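Long-range contacts in porin (Rhodobacter capsulatus, PDB 3POR), which forms trimeric outer-membrane channels that let small hydrophilic solutes of up to about 0.6 kDa diffuse through passively: residues D203-R208 / A224-H229; D209-V214 / L252-I257; P103-D108 / M181-L186; Q148-A153 / K169-D174. All coordinates share one frame; numbering follows the deposited sequence.

Interaction 1: D203-R208 / A224-H229; sequences DGELDR and ATAVDH. With C8E ((hydroxyethyloxy)tri(ethyloxy)octane), chain B.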
# COMPACT_ATOMS: atom_id res chain seq x y z
N ASP A 203 38.90 2.03 -3.23
CA ASP A 203 39.58 0.79 -3.42
C ASP A 203 39.44 -0.19 -2.27
O ASP A 203 39.22 0.24 -1.13
CB ASP A 203 41.04 1.06 -3.69
CG ASP A 203 42.03 1.10 -2.53
OD1 ASP A 203 42.29 0.07 -1.92
OD2 ASP A 203 42.60 2.15 -2.26
N GLY A 204 39.62 -1.49 -2.48
CA GLY A 204 39.49 -2.43 -1.40
C GLY A 204 39.54 -3.81 -1.97
O GLY A 204 40.29 -4.01 -2.94
N GLU A 205 38.66 -4.68 -1.45
CA GLU A 205 38.60 -6.07 -1.80
C GLU A 205 37.18 -6.55 -1.65
O GLU A 205 36.44 -6.15 -0.76
CB GLU A 205 39.55 -6.88 -0.93
CG GLU A 205 39.57 -6.69 0.59
CD GLU A 205 38.63 -7.55 1.47
OE1 GLU A 205 38.30 -8.65 1.03
OE2 GLU A 205 38.26 -7.15 2.59
N LEU A 206 36.84 -7.39 -2.61
CA LEU A 206 35.52 -7.96 -2.84
C LEU A 206 35.52 -9.48 -2.70
O LEU A 206 36.56 -10.09 -2.89
CB LEU A 206 35.03 -7.61 -4.27
CG LEU A 206 34.68 -6.19 -4.71
CD1 LEU A 206 33.90 -6.20 -6.01
CD2 LEU A 206 33.74 -5.56 -3.67
N ASP A 207 34.45 -10.19 -2.39
CA ASP A 207 34.45 -11.63 -2.50
C ASP A 207 34.47 -12.04 -3.99
O ASP A 207 33.62 -11.55 -4.74
CB ASP A 207 33.21 -12.16 -1.87
CG ASP A 207 32.92 -13.63 -2.14
OD1 ASP A 207 33.51 -14.45 -1.45
OD2 ASP A 207 32.14 -13.95 -3.04
N ARG A 208 35.30 -13.01 -4.44
CA ARG A 208 35.47 -13.43 -5.81
C ARG A 208 34.20 -13.66 -6.58
O ARG A 208 33.91 -13.11 -7.65
CB ARG A 208 36.30 -14.70 -5.80
CG ARG A 208 36.36 -15.41 -7.17
CD ARG A 208 36.81 -16.83 -7.08
NE ARG A 208 35.81 -17.72 -6.53
CZ ARG A 208 36.13 -18.52 -5.51
NH1 ARG A 208 37.37 -18.47 -5.02
NH2 ARG A 208 35.25 -19.42 -5.03
N ALA A 224 35.94 -19.59 -0.82
CA ALA A 224 35.92 -18.19 -1.17
C ALA A 224 37.28 -17.57 -1.14
O ALA A 224 38.07 -17.98 -0.28
CB ALA A 224 35.05 -17.46 -0.22
N THR A 225 37.58 -16.66 -2.09
CA THR A 225 38.80 -15.86 -2.22
C THR A 225 38.43 -14.35 -2.31
O THR A 225 37.36 -13.95 -2.80
CB THR A 225 39.65 -16.24 -3.50
OG1 THR A 225 38.98 -16.18 -4.78
CG2 THR A 225 40.04 -17.65 -3.28
N ALA A 226 39.25 -13.45 -1.81
CA ALA A 226 38.94 -12.08 -1.92
C ALA A 226 39.63 -11.62 -3.20
O ALA A 226 40.76 -12.03 -3.40
CB ALA A 226 39.49 -11.41 -0.72
N VAL A 227 39.09 -10.86 -4.15
CA VAL A 227 39.88 -10.29 -5.24
C VAL A 227 40.01 -8.80 -4.93
O VAL A 227 39.14 -8.26 -4.25
CB VAL A 227 39.17 -10.47 -6.56
CG1 VAL A 227 39.24 -11.94 -6.88
CG2 VAL A 227 37.75 -9.95 -6.50
N ASP A 228 41.01 -8.07 -5.37
CA ASP A 228 41.18 -6.65 -5.15
C ASP A 228 40.48 -5.86 -6.22
O ASP A 228 40.47 -6.28 -7.36
CB ASP A 228 42.62 -6.27 -5.20
CG ASP A 228 43.55 -6.94 -4.21
OD1 ASP A 228 43.09 -7.64 -3.29
OD2 ASP A 228 44.77 -6.76 -4.37
N HIS A 229 39.95 -4.67 -5.96
CA HIS A 229 39.22 -3.88 -6.96
C HIS A 229 39.56 -2.42 -6.76
O HIS A 229 40.02 -2.10 -5.66
CB HIS A 229 37.73 -3.99 -6.79
CG HIS A 229 37.20 -3.32 -5.52
ND1 HIS A 229 37.50 -3.57 -4.24
CD2 HIS A 229 36.25 -2.32 -5.53
CE1 HIS A 229 36.78 -2.79 -3.48
NE2 HIS A 229 36.04 -2.06 -4.28
C1 C8E B . 32.48 -2.61 -5.73
C2 C8E B . 31.12 -3.12 -5.26
C3 C8E B . 30.20 -2.88 -6.38
C4 C8E B . 28.94 -3.20 -5.69
C5 C8E B . 27.85 -2.67 -6.56
C6 C8E B . 27.89 -3.08 -8.08
C7 C8E B . 28.34 -1.96 -9.15
C8 C8E B . 27.75 -2.13 -10.58
O9 C8E B . 28.18 -1.26 -11.62
C10 C8E B . 29.29 -1.77 -12.34
C11 C8E B . 29.14 -2.64 -13.56
O12 C8E B . 28.56 -2.13 -14.76
C13 C8E B . 27.20 -2.50 -14.84
C14 C8E B . 26.93 -3.97 -14.79
O15 C8E B . 27.67 -4.77 -15.71
C16 C8E B . 26.91 -5.97 -15.98
C17 C8E B . 26.04 -6.26 -17.25
O18 C8E B . 25.00 -5.38 -17.80
C19 C8E B . 23.63 -5.65 -17.40
C20 C8E B . 22.68 -6.49 -18.28
O21 C8E B . 23.20 -7.80 -18.55
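Two neighbouring antiparallel strands of the barrel wall, 195-207 and 226-240, meet here at their ends, with Leu-206 and Val-227 as a hydrogen-bonded pair: Leu-206 N reaches Val-227 O at 3.0 Å and Val-227 N returns to Leu-206 O at 2.9 Å. Gly-204 and His-229 make the next such pair. The His-229 ring folds back across the ladder, CG lying between backbone N and carbonyl carbon (chi1 68°). Leu-206 CG then sits over one ring face, a CH-pi contact at 4.0 Å from the centroid, while His-229 NE2 bonds to Gln-183. On this face the methyl Leu-206 CD2 also touches detergent atom C8E C1 at 3.8 Å. Strand 195-207 runs into helix 208-214 at Asp-207, its N-cap, whose OD2 holds Phe-210 N while OD1 binds Ala-179 N. One residue on, Arg-208 N binds Thr-225 O at 2.8 Å. The Arg-208 chain runs out straight and bends at chi3 (74°), bringing NH1 to Thr-225 OG1 at 2.8 Å, tilted from the guanidinium plane. Replaced by an alanine, Arg-208 would probably leave Thr-225 OG1 and the Ala-223 carbonyl without this shared donor. Glu-205 OE1, on the other face, lies 3.5 Å from Ala-226 CB.

Interaction 2: D209-V214 / L252-I257; sequences DFARAV and LDIDTI. With C8E ((hydroxyethyloxy)tri(ethyloxy)octane), chain B.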
# COMPACT_ATOMS: atom_id res chain seq x y z
N ASP A 209 33.37 -14.51 -6.01
CA ASP A 209 32.18 -14.84 -6.75
C ASP A 209 31.18 -13.70 -6.69
O ASP A 209 30.46 -13.53 -7.67
CB ASP A 209 31.68 -16.18 -6.20
CG ASP A 209 32.57 -17.41 -6.54
OD1 ASP A 209 33.19 -17.43 -7.62
OD2 ASP A 209 32.64 -18.35 -5.73
N PHE A 210 31.11 -12.81 -5.67
CA PHE A 210 30.28 -11.59 -5.78
C PHE A 210 30.81 -10.77 -6.96
O PHE A 210 30.06 -10.38 -7.86
CB PHE A 210 30.37 -10.75 -4.50
CG PHE A 210 29.91 -9.30 -4.65
CD1 PHE A 210 28.59 -9.02 -4.89
CD2 PHE A 210 30.83 -8.29 -4.62
CE1 PHE A 210 28.19 -7.72 -5.12
CE2 PHE A 210 30.43 -7.00 -4.84
CZ PHE A 210 29.11 -6.71 -5.09
N ALA A 211 32.11 -10.56 -7.01
CA ALA A 211 32.69 -9.81 -8.10
C ALA A 211 32.41 -10.42 -9.43
O ALA A 211 32.08 -9.68 -10.34
CB ALA A 211 34.18 -9.72 -7.93
N ARG A 212 32.45 -11.75 -9.59
CA ARG A 212 32.18 -12.46 -10.84
C ARG A 212 30.73 -12.28 -11.09
O ARG A 212 30.40 -12.05 -12.24
CB ARG A 212 32.46 -13.99 -10.75
CG ARG A 212 33.94 -14.33 -10.55
CD ARG A 212 34.22 -15.80 -10.34
NE ARG A 212 33.76 -16.45 -11.55
CZ ARG A 212 34.52 -16.56 -12.66
NH1 ARG A 212 35.77 -16.23 -12.65
NH2 ARG A 212 34.08 -17.12 -13.80
N ALA A 213 29.82 -12.37 -10.11
CA ALA A 213 28.41 -12.14 -10.35
C ALA A 213 28.10 -10.72 -10.82
O ALA A 213 27.18 -10.53 -11.63
CB ALA A 213 27.64 -12.27 -9.14
N VAL A 214 28.82 -9.66 -10.39
CA VAL A 214 28.64 -8.28 -10.87
C VAL A 214 28.68 -8.20 -12.39
O VAL A 214 27.87 -7.53 -13.04
CB VAL A 214 29.77 -7.38 -10.20
CG1 VAL A 214 29.89 -6.05 -10.90
CG2 VAL A 214 29.45 -7.12 -8.73
N LEU A 252 35.14 0.57 -12.91
CA LEU A 252 35.32 -0.48 -11.92
C LEU A 252 36.33 -1.44 -12.52
O LEU A 252 36.12 -1.91 -13.65
CB LEU A 252 34.00 -1.17 -11.68
CG LEU A 252 33.86 -2.25 -10.63
CD1 LEU A 252 34.34 -1.86 -9.22
CD2 LEU A 252 32.37 -2.58 -10.64
N ASP A 253 37.44 -1.63 -11.83
CA ASP A 253 38.44 -2.57 -12.27
C ASP A 253 38.56 -3.57 -11.14
O ASP A 253 39.02 -3.24 -10.04
CB ASP A 253 39.84 -1.92 -12.53
CG ASP A 253 40.13 -0.93 -13.72
OD1 ASP A 253 39.46 -0.87 -14.78
OD2 ASP A 253 41.09 -0.16 -13.60
N ILE A 254 38.07 -4.79 -11.34
CA ILE A 254 38.22 -5.83 -10.32
C ILE A 254 39.28 -6.71 -10.91
O ILE A 254 39.22 -7.24 -12.02
CB ILE A 254 37.01 -6.62 -10.16
CG1 ILE A 254 35.79 -5.73 -9.99
CG2 ILE A 254 37.30 -7.52 -9.01
CD1 ILE A 254 34.44 -6.39 -9.79
N ASP A 255 40.33 -6.76 -10.15
CA ASP A 255 41.53 -7.40 -10.60
C ASP A 255 41.34 -8.88 -10.84
O ASP A 255 40.61 -9.52 -10.11
CB ASP A 255 42.55 -7.08 -9.53
CG ASP A 255 43.39 -8.24 -9.01
OD1 ASP A 255 44.42 -8.49 -9.65
OD2 ASP A 255 43.01 -8.89 -8.01
N THR A 256 41.99 -9.46 -11.84
CA THR A 256 41.85 -10.85 -12.24
C THR A 256 40.41 -11.11 -12.66
O THR A 256 40.17 -12.25 -13.05
CB THR A 256 42.23 -11.95 -11.12
OG1 THR A 256 41.23 -12.02 -10.09
CG2 THR A 256 43.57 -11.66 -10.46
N ILE A 257 39.41 -10.23 -12.63
CA ILE A 257 38.09 -10.58 -13.12
C ILE A 257 37.67 -9.68 -14.27
O ILE A 257 37.51 -10.31 -15.31
CB ILE A 257 37.11 -10.53 -11.94
CG1 ILE A 257 37.37 -11.71 -11.02
CG2 ILE A 257 35.70 -10.63 -12.44
CD1 ILE A 257 36.84 -11.60 -9.60
C1 C8E B . 32.48 -2.61 -5.73
C2 C8E B . 31.12 -3.12 -5.26
C3 C8E B . 30.20 -2.88 -6.38
C4 C8E B . 28.94 -3.20 -5.69
C5 C8E B . 27.85 -2.67 -6.56
C6 C8E B . 27.89 -3.08 -8.08
C7 C8E B . 28.34 -1.96 -9.15
C8 C8E B . 27.75 -2.13 -10.58
O9 C8E B . 28.18 -1.26 -11.62
C10 C8E B . 29.29 -1.77 -12.34
C11 C8E B . 29.14 -2.64 -13.56
O12 C8E B . 28.56 -2.13 -14.76
C13 C8E B . 27.20 -2.50 -14.84
C14 C8E B . 26.93 -3.97 -14.79
O15 C8E B . 27.67 -4.77 -15.71
C16 C8E B . 26.91 -5.97 -15.98
C17 C8E B . 26.04 -6.26 -17.25
O18 C8E B . 25.00 -5.38 -17.80
C19 C8E B . 23.63 -5.65 -17.40
C20 C8E B . 22.68 -6.49 -18.28
O21 C8E B . 23.20 -7.80 -18.55
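The Phe-210 ring carries Val-214 CG2 over one face, 3.7 Å above its plane, and meets the octyl tail of the detergent at its edge, where Phe-210 CZ is 3.6 Å from C8E C4. With CG anti to the backbone N (chi1 163°), the ring swings along the helix to pack against that methyl, four residues on. The other methyl of that valine, CG1, faces the barrel strand and comes within 4.3 Å of Leu-252 CD2, a branch that also touches C8E C10 at 3.6 Å. The main meeting of helix and strand is at Ala-211, whose CB points toward segment 252-257 and is received by two isoleucine tips: Ile-254 CD1 at 3.8 Å and Ile-257 CD1 at 3.7 Å. Ile-257 belongs to the turn that follows strand 243-254, and its CD1 also lies 4.1 Å from Arg-212 CG, the two side chains crossing at about a right angle. Only the aliphatic part of Arg-212 is used here; its NE is bound to Thr-218 O. Val-227 and Leu-206 of the next two strands extend the same apolar patch. The side-chain contacts between the two segments are all aliphatic, so the short helix is held against the barrel by dispersion and shape, without directional bonds between them.

Interaction 3: P103-D108 / M181-L186; sequences PYLTGD and MEQLEL. With C8E ((hydroxyethyloxy)tri(ethyloxy)octane), chain B.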
# COMPACT_ATOMS: atom_id res chain seq x y z
N PRO A 103 29.46 3.16 -6.37
CA PRO A 103 29.32 1.80 -5.83
C PRO A 103 29.60 1.64 -4.34
O PRO A 103 30.58 1.05 -3.89
CB PRO A 103 30.23 1.01 -6.68
CG PRO A 103 31.32 1.98 -7.02
CD PRO A 103 30.51 3.17 -7.39
N TYR A 104 28.74 2.22 -3.52
CA TYR A 104 28.86 2.09 -2.08
C TYR A 104 28.56 0.63 -1.75
O TYR A 104 27.65 0.05 -2.35
CB TYR A 104 27.84 3.04 -1.41
CG TYR A 104 28.10 4.51 -1.71
CD1 TYR A 104 29.23 5.04 -1.16
CD2 TYR A 104 27.29 5.27 -2.50
CE1 TYR A 104 29.57 6.34 -1.38
CE2 TYR A 104 27.63 6.58 -2.72
CZ TYR A 104 28.78 7.11 -2.16
OH TYR A 104 29.23 8.42 -2.38
N LEU A 105 29.30 0.02 -0.83
CA LEU A 105 29.08 -1.33 -0.41
C LEU A 105 27.94 -1.40 0.53
O LEU A 105 27.12 -2.30 0.37
CB LEU A 105 30.26 -1.90 0.31
CG LEU A 105 31.19 -2.88 -0.34
CD1 LEU A 105 31.57 -2.37 -1.68
CD2 LEU A 105 32.44 -3.06 0.51
N THR A 106 27.84 -0.52 1.53
CA THR A 106 26.78 -0.65 2.54
C THR A 106 25.61 0.33 2.62
O THR A 106 25.58 1.45 2.12
CB THR A 106 27.42 -0.67 3.92
OG1 THR A 106 27.69 0.68 4.28
CG2 THR A 106 28.65 -1.53 3.96
N GLY A 107 24.66 -0.07 3.44
CA GLY A 107 23.54 0.74 3.79
C GLY A 107 22.53 0.69 2.69
O GLY A 107 22.69 0.07 1.65
N ASP A 108 21.46 1.39 3.01
CA ASP A 108 20.40 1.68 2.07
C ASP A 108 19.83 0.35 1.61
O ASP A 108 19.72 -0.62 2.38
CB ASP A 108 21.10 2.51 1.04
CG ASP A 108 20.29 2.83 -0.17
OD1 ASP A 108 19.46 3.73 -0.03
OD2 ASP A 108 20.42 2.13 -1.20
N MET A 181 34.25 -8.10 2.72
CA MET A 181 34.46 -7.18 1.62
C MET A 181 34.76 -5.87 2.30
O MET A 181 34.24 -5.64 3.40
CB MET A 181 33.22 -7.08 0.82
CG MET A 181 32.80 -8.45 0.45
SD MET A 181 31.85 -8.33 -1.05
CE MET A 181 30.45 -9.05 -0.30
N GLU A 182 35.59 -5.00 1.76
CA GLU A 182 35.90 -3.77 2.39
C GLU A 182 36.17 -2.79 1.28
O GLU A 182 36.58 -3.17 0.18
CB GLU A 182 37.07 -4.02 3.25
CG GLU A 182 38.19 -3.02 3.05
CD GLU A 182 39.58 -3.59 3.20
OE1 GLU A 182 39.68 -4.69 3.79
OE2 GLU A 182 40.52 -2.91 2.74
N GLN A 183 35.97 -1.53 1.58
CA GLN A 183 36.24 -0.52 0.61
C GLN A 183 36.58 0.74 1.37
O GLN A 183 36.09 0.98 2.47
CB GLN A 183 35.02 -0.35 -0.24
CG GLN A 183 35.25 0.61 -1.34
CD GLN A 183 34.13 0.57 -2.33
OE1 GLN A 183 34.27 -0.09 -3.31
NE2 GLN A 183 32.99 1.21 -2.30
N LEU A 184 37.52 1.49 0.79
CA LEU A 184 37.96 2.78 1.24
C LEU A 184 37.63 3.83 0.18
O LEU A 184 37.88 3.59 -1.00
CB LEU A 184 39.41 2.74 1.49
CG LEU A 184 39.91 4.00 2.16
CD1 LEU A 184 39.41 4.24 3.61
CD2 LEU A 184 41.39 3.83 2.13
N GLU A 185 37.02 4.97 0.56
CA GLU A 185 36.60 5.97 -0.40
C GLU A 185 37.06 7.33 -0.04
O GLU A 185 37.04 7.67 1.13
CB GLU A 185 35.12 6.07 -0.49
CG GLU A 185 34.58 4.69 -0.70
CD GLU A 185 33.46 4.36 0.24
OE1 GLU A 185 33.23 5.04 1.22
OE2 GLU A 185 32.80 3.37 -0.04
N LEU A 186 37.43 8.09 -1.05
CA LEU A 186 37.82 9.49 -0.99
C LEU A 186 36.99 10.22 -2.00
O LEU A 186 36.81 9.72 -3.13
CB LEU A 186 39.24 9.68 -1.39
CG LEU A 186 40.19 8.76 -0.62
CD1 LEU A 186 41.50 8.57 -1.42
CD2 LEU A 186 40.38 9.31 0.81
C1 C8E B . 32.48 -2.61 -5.73
C2 C8E B . 31.12 -3.12 -5.26
C3 C8E B . 30.20 -2.88 -6.38
C4 C8E B . 28.94 -3.20 -5.69
C5 C8E B . 27.85 -2.67 -6.56
C6 C8E B . 27.89 -3.08 -8.08
C7 C8E B . 28.34 -1.96 -9.15
C8 C8E B . 27.75 -2.13 -10.58
O9 C8E B . 28.18 -1.26 -11.62
C10 C8E B . 29.29 -1.77 -12.34
C11 C8E B . 29.14 -2.64 -13.56
O12 C8E B . 28.56 -2.13 -14.76
C13 C8E B . 27.20 -2.50 -14.84
C14 C8E B . 26.93 -3.97 -14.79
O15 C8E B . 27.67 -4.77 -15.71
C16 C8E B . 26.91 -5.97 -15.98
C17 C8E B . 26.04 -6.26 -17.25
O18 C8E B . 25.00 -5.38 -17.80
C19 C8E B . 23.63 -5.65 -17.40
C20 C8E B . 22.68 -6.49 -18.28
O21 C8E B . 23.20 -7.80 -18.55
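Gln-183 reaches from the barrel wall to the loop 103-108 with a fully drawn-out side chain: CG is anti to the backbone N (chi1 -176°) and the chain stays extended beyond it. This carries the terminal amide to Pro-103, where NE2 donates to Pro-103 O at 2.9 Å. The carbonyl oxygen lies nearly in the amide plane, although the donor is tilted from the plane of the proline carbonyl. The second hydrogen of NE2 goes to Glu-185 OE2 at 3.1 Å, also close to the amide plane and onto the anti lone pair of that oxygen. With OE1 held by His-229 NE2, three bonds fix the rotation of the amide. Were Gln-183 an alanine, Pro-103 O and Glu-185 OE2 would probably lose their common donor and His-229 NE2 its acceptor. Glu-185 is bent at chi2 (131°), its OE1 bound to Ser-79 and its OE2 close to Glu-168 OE2, a crowding of carboxylates that may raise the proton affinity of one of them. OE2 also lies 4.1 Å from Tyr-104 CD1, the ring and carboxylate planes standing nearly perpendicular. Beside the amide, Leu-105 sends its two branches different ways: CD2 rests 3.8 Å from Gln-183 CB and 4.1 Å from Met-181 CB, whereas CD1 meets detergent atom C8E C2 at 3.7 Å. This fastening of an internal loop to the inner wall belongs to the porin fold, in which the long segment between strands 68-73 and 118-125 folds into the barrel and narrows the channel.

Interaction 4: Q148-A153 / K169-D174; sequences QEMAVA and KIDSPD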
# COMPACT_ATOMS: atom_id res chain seq x y z
N GLN A 148 27.33 -8.55 9.66
CA GLN A 148 27.59 -7.46 10.47
C GLN A 148 28.21 -6.55 9.42
O GLN A 148 29.16 -6.93 8.76
CB GLN A 148 28.50 -7.93 11.57
CG GLN A 148 28.91 -6.73 12.42
CD GLN A 148 27.84 -5.66 12.73
OE1 GLN A 148 26.62 -5.85 12.58
NE2 GLN A 148 28.19 -4.44 13.16
N GLU A 149 27.61 -5.41 9.15
CA GLU A 149 28.11 -4.48 8.14
C GLU A 149 28.47 -3.17 8.80
O GLU A 149 27.73 -2.84 9.72
CB GLU A 149 27.03 -4.30 7.15
CG GLU A 149 26.58 -2.84 6.95
CD GLU A 149 25.28 -2.30 7.56
OE1 GLU A 149 24.48 -3.04 8.12
OE2 GLU A 149 25.06 -1.09 7.42
N MET A 150 29.45 -2.32 8.58
CA MET A 150 29.44 -1.04 9.23
C MET A 150 30.21 -0.07 8.41
O MET A 150 30.89 -0.48 7.48
CB MET A 150 30.01 -1.13 10.62
CG MET A 150 31.49 -1.01 10.90
SD MET A 150 32.27 -2.64 10.95
CE MET A 150 31.05 -3.89 11.25
N ALA A 151 30.06 1.23 8.63
CA ALA A 151 30.81 2.22 7.85
C ALA A 151 31.04 3.45 8.69
O ALA A 151 30.30 3.65 9.66
CB ALA A 151 30.08 2.74 6.63
N VAL A 152 32.08 4.21 8.31
CA VAL A 152 32.39 5.52 8.85
C VAL A 152 32.89 6.49 7.76
O VAL A 152 33.63 6.13 6.83
CB VAL A 152 33.47 5.49 9.95
CG1 VAL A 152 32.99 4.73 11.17
CG2 VAL A 152 34.72 4.84 9.41
N ALA A 153 32.46 7.76 7.85
CA ALA A 153 32.87 8.73 6.88
C ALA A 153 32.99 10.04 7.63
O ALA A 153 32.45 10.20 8.73
CB ALA A 153 31.80 8.84 5.89
N LYS A 169 32.87 -1.78 5.41
CA LYS A 169 33.31 -3.11 5.65
C LYS A 169 32.09 -3.99 5.76
O LYS A 169 31.12 -3.53 6.38
CB LYS A 169 34.06 -3.00 6.90
CG LYS A 169 34.11 -4.16 7.89
CD LYS A 169 34.96 -5.29 7.30
CE LYS A 169 36.14 -5.70 8.18
NZ LYS A 169 36.94 -6.64 7.41
N ILE A 170 32.05 -5.19 5.15
CA ILE A 170 30.99 -6.18 5.26
C ILE A 170 31.60 -7.51 5.78
O ILE A 170 32.46 -8.10 5.12
CB ILE A 170 30.34 -6.40 3.93
CG1 ILE A 170 29.56 -5.22 3.49
CG2 ILE A 170 29.31 -7.45 4.11
CD1 ILE A 170 28.81 -5.43 2.17
N ASP A 171 31.25 -8.01 6.96
CA ASP A 171 31.79 -9.23 7.50
C ASP A 171 31.03 -10.43 7.11
O ASP A 171 29.81 -10.45 7.25
CB ASP A 171 31.79 -9.24 8.97
CG ASP A 171 32.73 -8.17 9.49
OD1 ASP A 171 33.65 -7.75 8.78
OD2 ASP A 171 32.53 -7.78 10.63
N SER A 172 31.75 -11.48 6.81
CA SER A 172 31.14 -12.68 6.28
C SER A 172 30.91 -13.55 7.51
O SER A 172 31.76 -13.62 8.42
CB SER A 172 32.11 -13.35 5.33
OG SER A 172 31.52 -14.53 4.85
N PRO A 173 29.80 -14.23 7.63
CA PRO A 173 29.55 -15.20 8.68
C PRO A 173 30.27 -16.52 8.42
O PRO A 173 30.34 -17.33 9.35
CB PRO A 173 28.08 -15.32 8.68
CG PRO A 173 27.71 -15.23 7.21
CD PRO A 173 28.71 -14.19 6.67
N ASP A 174 30.77 -16.84 7.19
CA ASP A 174 31.53 -18.04 6.85
C ASP A 174 32.46 -17.59 5.75
O ASP A 174 32.11 -17.57 4.56
CB ASP A 174 30.65 -19.12 6.28
CG ASP A 174 31.23 -20.52 6.41
OD1 ASP A 174 32.45 -20.69 6.54
OD2 ASP A 174 30.43 -21.46 6.39
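Met-150 sets its CG between backbone N and carbonyl carbon (chi1 87°) and bends again at chi2 and chi3, which turns the sulfur toward the neighbouring strand, where SD lies 3.9 Å from Lys-169 CG. The two side chains run alongside each other, pointing the same way. Lys-169 is bent at chi2 and chi3 and leads its amine away from Met-150 toward Asp-171 on its own strand, where NZ and OD1 form a long salt bridge of 3.7 Å. Asp-171 holds its CG beside the backbone N (chi1 -65°), and its carboxylate lies near the aliphatic start of Gln-148, OD2 being 4.1 Å from Gln-148 CB. Between the two strands the backbones are joined by three hydrogen bonds whose donors lie close to the line of each C=O. Met-150 N gives to Lys-169 O at 3.0 Å and Lys-169 N to Met-150 O at 3.1 Å, while Asp-171 N reaches Gln-148 O at 3.0 Å. Between the bonded positions stand Glu-149 and Ile-170, a non-hydrogen-bonded pair with CA atoms 4.4 Å apart. Their side chains share the opposite face of the sheet, where both touch Thr-106 of the internal loop. The alternation puts Met-150, Lys-169 and Asp-171 on one side and Glu-149 with Ile-170 on the side of the barrel interior. It is the open end of the antiparallel hairpin of strands 148-158 and 161-171, the unit repeated around a porin barrel.

All four contacts lie in one stretch of the barrel wall and its interior. Interactions 1 and 2 are closest, their centres 8 Å apart: Asp-228 O and Asp-255 N, at 2.8 Å, probably bond between adjacent strands, and Val-227 CG2 packs 3.5 Å from Ile-254 CG2. Interaction 3, its centre about 13 Å from that of interaction 1, meets it where Asp-203 O and Leu-184 N, 2.9 Å apart, probably bond, and touches interaction 2 through Met-181 SD, 3.7 Å from Phe-210 CD2. Interaction 4 is nested in the chain loop closed by interaction 3, centres 9 Å apart; Met-181 O and Ile-170 N, 2.8 Å apart, probably bond. The bound detergent touches interactions 1, 2 and 3; the Ile-170 side chain is about 8 Å from it.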